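Local coordinates for oxidoreductase, NAD-binding/iron-sulfur cluster-binding protein (Nitratireductor pacificus pht-3B, PDB 6ZXU) that probably strips halogen from organohalide substrates by cobalamin-dependent reduction, drawing on two bound [4Fe-4S] clusters, at residues Ile490-Leu495 and Asp528-Phe533; Thr581-Ser586 and Pro654-Asn659. One frame throughout, in Å; residues are numbered along the deposited sequence.

Contact 1 (Ile490-Leu495 and Asp528-Phe533); sequences ILMAGL and DRPIDF
Gly494 and Pro530 meet in a buried, largely backbone-to-backbone contact, where the end of a helix abuts an extended chain. Helix 486-492, which touches the cobalamin through Ile490 and Leu491, closes in a Schellman motif: Leu495 N bonds back to Ile490 O and Gly494 N to Leu491 O, with Gly494 at a positive phi of 66°. The opposing chain leads into a short, weakly bonded strand at about 531-532, antiparallel to strand 294-295. Gly494 CA sits 3.3 Å from Arg529 O in a CA-H...O contact, and any side chain on the glycine would collide with that carbonyl. Two waters join the backbones. One donates to Leu491 O (2.7 Å) and accepts from Ile531 N, giving the last helical turn a polar partner beyond its own bonds; the other donates to both Met492 O and Asp528 O. At one end, Asp528 CB lies on Ala493 O, while its carboxylate turns to Lys384 and Ile397 N. Met492 SD approaches Pro530 CG at 4.3 Å. With CG1 of Ile531 between its backbone N and carbonyl carbon (chi1 56°), both branches can bear on one carbonyl. Replaced by an alanine, Ile531 would give up both branches, which would probably open a gap beside Gly494 O. That oxygen lies 3.4 Å from Ile531 CG2 and 3.6 Å from Ile531 CD1, a methyl that also comes near Leu495 C.

Contact 2 (Thr581-Ser586 and Pro654-Asn659); sequences TQMKGS and PRMGTN
Lys584 lies across Asn659 at about a right angle, and its chain runs along 654-659 from CB to CE. CB is 3.5 Å from Asn659 ND2. CG passes Met656 O, and a bend at chi2 brings CD closer to that oxygen, at 3.3 Å; a second at chi3 (-65°) sets CE 3.6 Å from Asn659 OD1. At the tip, NZ holds weakly to a water that donates to the same OD1. In the fold, 581-586 starts the loop between helix 572-581 and helix 590-594 in the 4Fe-4S dicluster region, just before the cluster ligand Cys588, and 654-659 lies in the loop after strand 650-652. Along the backbone, Asn659 N bonds to Lys584 O at 2.9 Å. Gln582 OE1 is gripped by two donors from opposite faces of its amide, both well out of the carbonyl plane: Asn659 ND2 at 3.0 Å and Lys584 N. Asn659 ND2 also bonds to Asp441 O. At the outer end, Met583 and Met656 run side by side, and Arg655 NH2 makes a weak bond to Met583 SD, which sits at the guanidinium edge.

Contact 1 closes before contact 2 opens, so the two stand in series along the chain, with centres 37 Å apart and nearest atoms about 20 Å apart. They share no helix, strand or sheet. Contact 1 ties the end of helix 486-492, beside the cobalamin, to the chain entering the ferredoxin-type region through the short strand at about 531-532. Contact 2 joins a later part of the iron-sulfur region, after helix 572-581, to a loop much further on in the sequence; there the side chain of Gln582 is about 8 Å from a bound iron-sulfur cluster. Contact 1 thus reaches the cobalamin pocket directly, whereas contact 2 only lies near a cluster.

Contact 1 (Ile490-Leu495 and Asp528-Phe533)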
loop_
_atom_site.group_PDB
_atom_site.type_symbol
_atom_site.label_atom_id
_atom_site.label_comp_id
_atom_site.label_asym_id
_atom_site.label_seq_id
_atom_site.Cartn_x
_atom_site.Cartn_y
_atom_site.Cartn_z
ATOM N N ILE A 490 12.066 9.087 1.617
ATOM C CA ILE A 490 11.518 8.894 0.259
ATOM C C ILE A 490 12.272 9.818 -0.725
ATOM O O ILE A 490 12.651 9.390 -1.810
ATOM C CB ILE A 490 10.008 9.161 0.182
ATOM C CG1 ILE A 490 9.260 8.179 1.085
ATOM C CG2 ILE A 490 9.500 9.034 -1.227
ATOM C CD1 ILE A 490 7.849 8.676 1.378
ATOM N N LEU A 491 12.512 11.068 -0.311
ATOM C CA LEU A 491 13.221 12.029 -1.186
ATOM C C LEU A 491 14.680 11.608 -1.417
ATOM O O LEU A 491 15.113 11.561 -2.555
ATOM C CB LEU A 491 13.202 13.372 -0.579
ATOM C CG LEU A 491 13.835 14.428 -1.450
ATOM C CD1 LEU A 491 12.972 14.804 -2.648
ATOM C CD2 LEU A 491 14.101 15.664 -0.596
ATOM N N MET A 492 15.399 11.330 -0.357
ATOM C CA MET A 492 16.845 10.956 -0.454
ATOM C C MET A 492 17.101 9.609 -1.109
ATOM O O MET A 492 18.090 9.423 -1.782
ATOM C CB MET A 492 17.517 10.977 0.888
ATOM C CG MET A 492 17.696 12.378 1.508
ATOM S SD MET A 492 18.423 13.552 0.301
ATOM C CE MET A 492 17.539 14.930 1.041
ATOM N N ALA A 493 16.155 8.682 -0.999
ATOM C CA ALA A 493 16.208 7.365 -1.693
ATOM C C ALA A 493 15.814 7.424 -3.133
ATOM O O ALA A 493 15.891 6.418 -3.811
ATOM C CB ALA A 493 15.358 6.351 -0.931
ATOM N N GLY A 494 15.469 8.621 -3.671
ATOM C CA GLY A 494 15.166 8.774 -5.046
ATOM C C GLY A 494 13.902 8.032 -5.468
ATOM O O GLY A 494 13.813 7.573 -6.588
ATOM N N LEU A 495 12.871 8.092 -4.629
ATOM C CA LEU A 495 11.554 7.460 -4.991
ATOM C C LEU A 495 10.481 8.462 -5.306
ATOM O O LEU A 495 9.477 8.078 -5.875
ATOM C CB LEU A 495 11.101 6.491 -3.910
ATOM C CG LEU A 495 11.999 5.292 -3.656
ATOM C CD1 LEU A 495 11.495 4.526 -2.495
ATOM C CD2 LEU A 495 12.193 4.434 -4.844
ATOM N N ASP A 528 21.027 5.011 -3.024
ATOM C CA ASP A 528 20.510 5.626 -4.220
ATOM C C ASP A 528 20.636 7.129 -4.153
ATOM O O ASP A 528 21.057 7.642 -3.156
ATOM C CB ASP A 528 19.038 5.223 -4.437
ATOM C CG ASP A 528 18.939 3.693 -4.730
ATOM O OD1 ASP A 528 19.358 3.254 -5.811
ATOM O OD2 ASP A 528 18.474 2.922 -3.861
ATOM N N ARG A 529 20.418 7.780 -5.272
ATOM C CA ARG A 529 20.461 9.235 -5.378
ATOM C C ARG A 529 19.059 9.815 -5.642
ATOM O O ARG A 529 18.212 9.128 -6.187
ATOM C CB ARG A 529 21.403 9.677 -6.500
ATOM C CG ARG A 529 22.867 9.444 -6.218
ATOM C CD ARG A 529 23.758 10.145 -7.230
ATOM N NE ARG A 529 23.726 9.546 -8.546
ATOM C CZ ARG A 529 23.976 10.208 -9.678
ATOM N NH1 ARG A 529 24.191 11.519 -9.670
ATOM N NH2 ARG A 529 23.944 9.563 -10.833
ATOM N N PRO A 530 18.816 11.049 -5.214
ATOM C CA PRO A 530 17.583 11.723 -5.591
ATOM C C PRO A 530 17.293 11.746 -7.063
ATOM O O PRO A 530 18.218 11.597 -7.901
ATOM C CB PRO A 530 17.800 13.150 -5.066
ATOM C CG PRO A 530 18.753 12.988 -3.953
ATOM C CD PRO A 530 19.629 11.857 -4.305
ATOM N N ILE A 531 16.027 11.984 -7.424
ATOM C CA ILE A 531 15.613 11.935 -8.845
ATOM C C ILE A 531 15.105 13.317 -9.276
ATOM O O ILE A 531 14.717 14.142 -8.447
ATOM C CB ILE A 531 14.539 10.863 -9.145
ATOM C CG1 ILE A 531 13.358 11.100 -8.273
ATOM C CG2 ILE A 531 15.157 9.466 -9.032
ATOM C CD1 ILE A 531 12.189 10.171 -8.542
ATOM N N ASP A 532 15.207 13.578 -10.578
ATOM C CA ASP A 532 14.702 14.810 -11.187
ATOM C C ASP A 532 13.903 14.447 -12.442
ATOM O O ASP A 532 14.496 14.066 -13.447
ATOM C CB ASP A 532 15.814 15.739 -11.524
ATOM C CG ASP A 532 15.305 17.045 -12.218
ATOM O OD1 ASP A 532 14.078 17.358 -12.332
ATOM O OD2 ASP A 532 16.138 17.821 -12.678
ATOM N N PHE A 533 12.566 14.517 -12.370
ATOM C CA PHE A 533 11.780 14.221 -13.493
ATOM C C PHE A 533 10.906 15.425 -13.928
ATOM O O PHE A 533 9.876 15.262 -14.619
ATOM C CB PHE A 533 10.949 12.961 -13.338
ATOM C CG PHE A 533 9.933 12.994 -12.205
ATOM C CD1 PHE A 533 10.314 12.697 -10.905
ATOM C CD2 PHE A 533 8.592 13.140 -12.462
ATOM C CE1 PHE A 533 9.413 12.659 -9.863
ATOM C CE2 PHE A 533 7.666 13.115 -11.413
ATOM C CZ PHE A 533 8.057 12.883 -10.109
HETATM O O HOH W 1 14.331 12.228 -5.037
HETATM O O HOH W 2 20.727 8.989 -1.090
#

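Contact 2 (Thr581-Ser586 and Pro654-Asn659)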
loop_
_atom_site.group_PDB
_atom_site.type_symbol
_atom_site.label_atom_id
_atom_site.label_comp_id
_atom_site.label_asym_id
_atom_site.label_seq_id
_atom_site.Cartn_x
_atom_site.Cartn_y
_atom_site.Cartn_z
ATOM N N THR A 581 -12.516 13.939 11.361
ATOM C CA THR A 581 -13.895 14.257 11.745
ATOM C C THR A 581 -14.986 14.277 10.647
ATOM O O THR A 581 -16.140 14.331 10.975
ATOM C CB THR A 581 -14.032 15.602 12.523
ATOM O OG1 THR A 581 -13.936 16.675 11.626
ATOM C CG2 THR A 581 -13.002 15.773 13.618
ATOM N N GLN A 582 -14.677 14.277 9.365
ATOM C CA GLN A 582 -15.749 14.266 8.394
ATOM C C GLN A 582 -16.548 12.952 8.447
ATOM O O GLN A 582 -15.994 11.869 8.729
ATOM C CB GLN A 582 -15.242 14.584 6.999
ATOM C CG GLN A 582 -14.387 13.496 6.318
ATOM C CD GLN A 582 -15.227 12.607 5.419
ATOM O OE1 GLN A 582 -16.401 12.874 5.192
ATOM N NE2 GLN A 582 -14.613 11.599 4.861
ATOM N N MET A 583 -17.864 13.054 8.239
ATOM C CA MET A 583 -18.783 12.001 8.578
ATOM C C MET A 583 -19.433 11.303 7.369
ATOM O O MET A 583 -20.247 10.408 7.569
ATOM C CB MET A 583 -19.926 12.567 9.444
ATOM C CG MET A 583 -19.450 13.152 10.753
ATOM S SD MET A 583 -20.800 13.960 11.735
ATOM C CE MET A 583 -21.092 15.506 10.779
ATOM N N LYS A 584 -19.057 11.696 6.149
ATOM C CA LYS A 584 -19.580 11.090 4.947
ATOM C C LYS A 584 -18.569 10.133 4.282
ATOM O O LYS A 584 -18.636 9.833 3.100
ATOM C CB LYS A 584 -20.132 12.122 4.025
ATOM C CG LYS A 584 -21.044 13.150 4.697
ATOM C CD LYS A 584 -22.173 13.662 3.872
ATOM C CE LYS A 584 -21.768 14.444 2.687
ATOM N NZ LYS A 584 -22.823 14.464 1.600
ATOM N N GLY A 585 -17.660 9.662 5.065
ATOM C CA GLY A 585 -16.734 8.641 4.662
ATOM C C GLY A 585 -15.773 8.315 5.784
ATOM O O GLY A 585 -15.881 8.828 6.915
ATOM N N SER A 586 -14.743 7.524 5.460
ATOM C CA SER A 586 -13.679 7.189 6.418
ATOM C C SER A 586 -12.319 7.801 5.989
ATOM O O SER A 586 -11.669 7.284 5.109
ATOM C CB SER A 586 -13.558 5.692 6.478
ATOM O OG SER A 586 -12.886 5.337 7.630
ATOM N N PRO A 654 -24.537 4.343 6.314
ATOM C CA PRO A 654 -23.850 5.534 6.804
ATOM C C PRO A 654 -24.863 6.468 7.441
ATOM O O PRO A 654 -25.867 6.751 6.857
ATOM C CB PRO A 654 -23.275 6.152 5.537
ATOM C CG PRO A 654 -22.992 4.950 4.700
ATOM C CD PRO A 654 -24.160 4.023 4.930
ATOM N N ARG A 655 -24.558 6.974 8.614
ATOM C CA ARG A 655 -25.481 7.816 9.338
ATOM C C ARG A 655 -25.738 9.180 8.671
ATOM O O ARG A 655 -26.852 9.625 8.596
ATOM C CB ARG A 655 -24.963 7.980 10.775
ATOM C CG ARG A 655 -25.847 8.849 11.664
ATOM C CD ARG A 655 -25.359 8.819 13.124
ATOM N NE ARG A 655 -24.012 9.412 13.157
ATOM C CZ ARG A 655 -23.717 10.723 13.088
ATOM N NH1 ARG A 655 -24.678 11.652 13.062
ATOM N NH2 ARG A 655 -22.437 11.104 13.045
ATOM N N MET A 656 -24.712 9.826 8.134
ATOM C CA MET A 656 -24.836 11.166 7.534
ATOM C C MET A 656 -24.745 11.179 6.003
ATOM O O MET A 656 -24.772 12.239 5.387
ATOM C CB MET A 656 -23.687 12.020 8.065
ATOM C CG MET A 656 -23.646 12.149 9.554
ATOM S SD MET A 656 -25.238 12.933 10.072
ATOM C CE MET A 656 -25.095 14.598 9.406
ATOM N N GLY A 657 -24.599 10.017 5.389
ATOM C CA GLY A 657 -24.515 9.909 3.922
ATOM C C GLY A 657 -23.096 9.561 3.469
ATOM O O GLY A 657 -22.275 9.131 4.297
ATOM N N THR A 658 -22.819 9.813 2.171
ATOM C CA THR A 658 -21.610 9.382 1.510
ATOM C C THR A 658 -21.166 10.434 0.547
ATOM O O THR A 658 -21.937 10.929 -0.261
ATOM C CB THR A 658 -21.881 8.087 0.789
ATOM O OG1 THR A 658 -22.254 7.094 1.763
ATOM C CG2 THR A 658 -20.686 7.612 -0.004
ATOM N N ASN A 659 -19.882 10.791 0.624
ATOM C CA ASN A 659 -19.273 11.708 -0.369
ATOM C C ASN A 659 -19.247 11.093 -1.724
ATOM O O ASN A 659 -18.865 9.924 -1.891
ATOM C CB ASN A 659 -17.809 12.088 0.037
ATOM C CG ASN A 659 -17.779 12.927 1.269
ATOM O OD1 ASN A 659 -18.423 13.977 1.326
ATOM N ND2 ASN A 659 -17.056 12.477 2.297
HETATM O O HOH W 3 -21.926 9.062 9.129
HETATM O O HOH W 4 -20.233 15.338 -0.072
#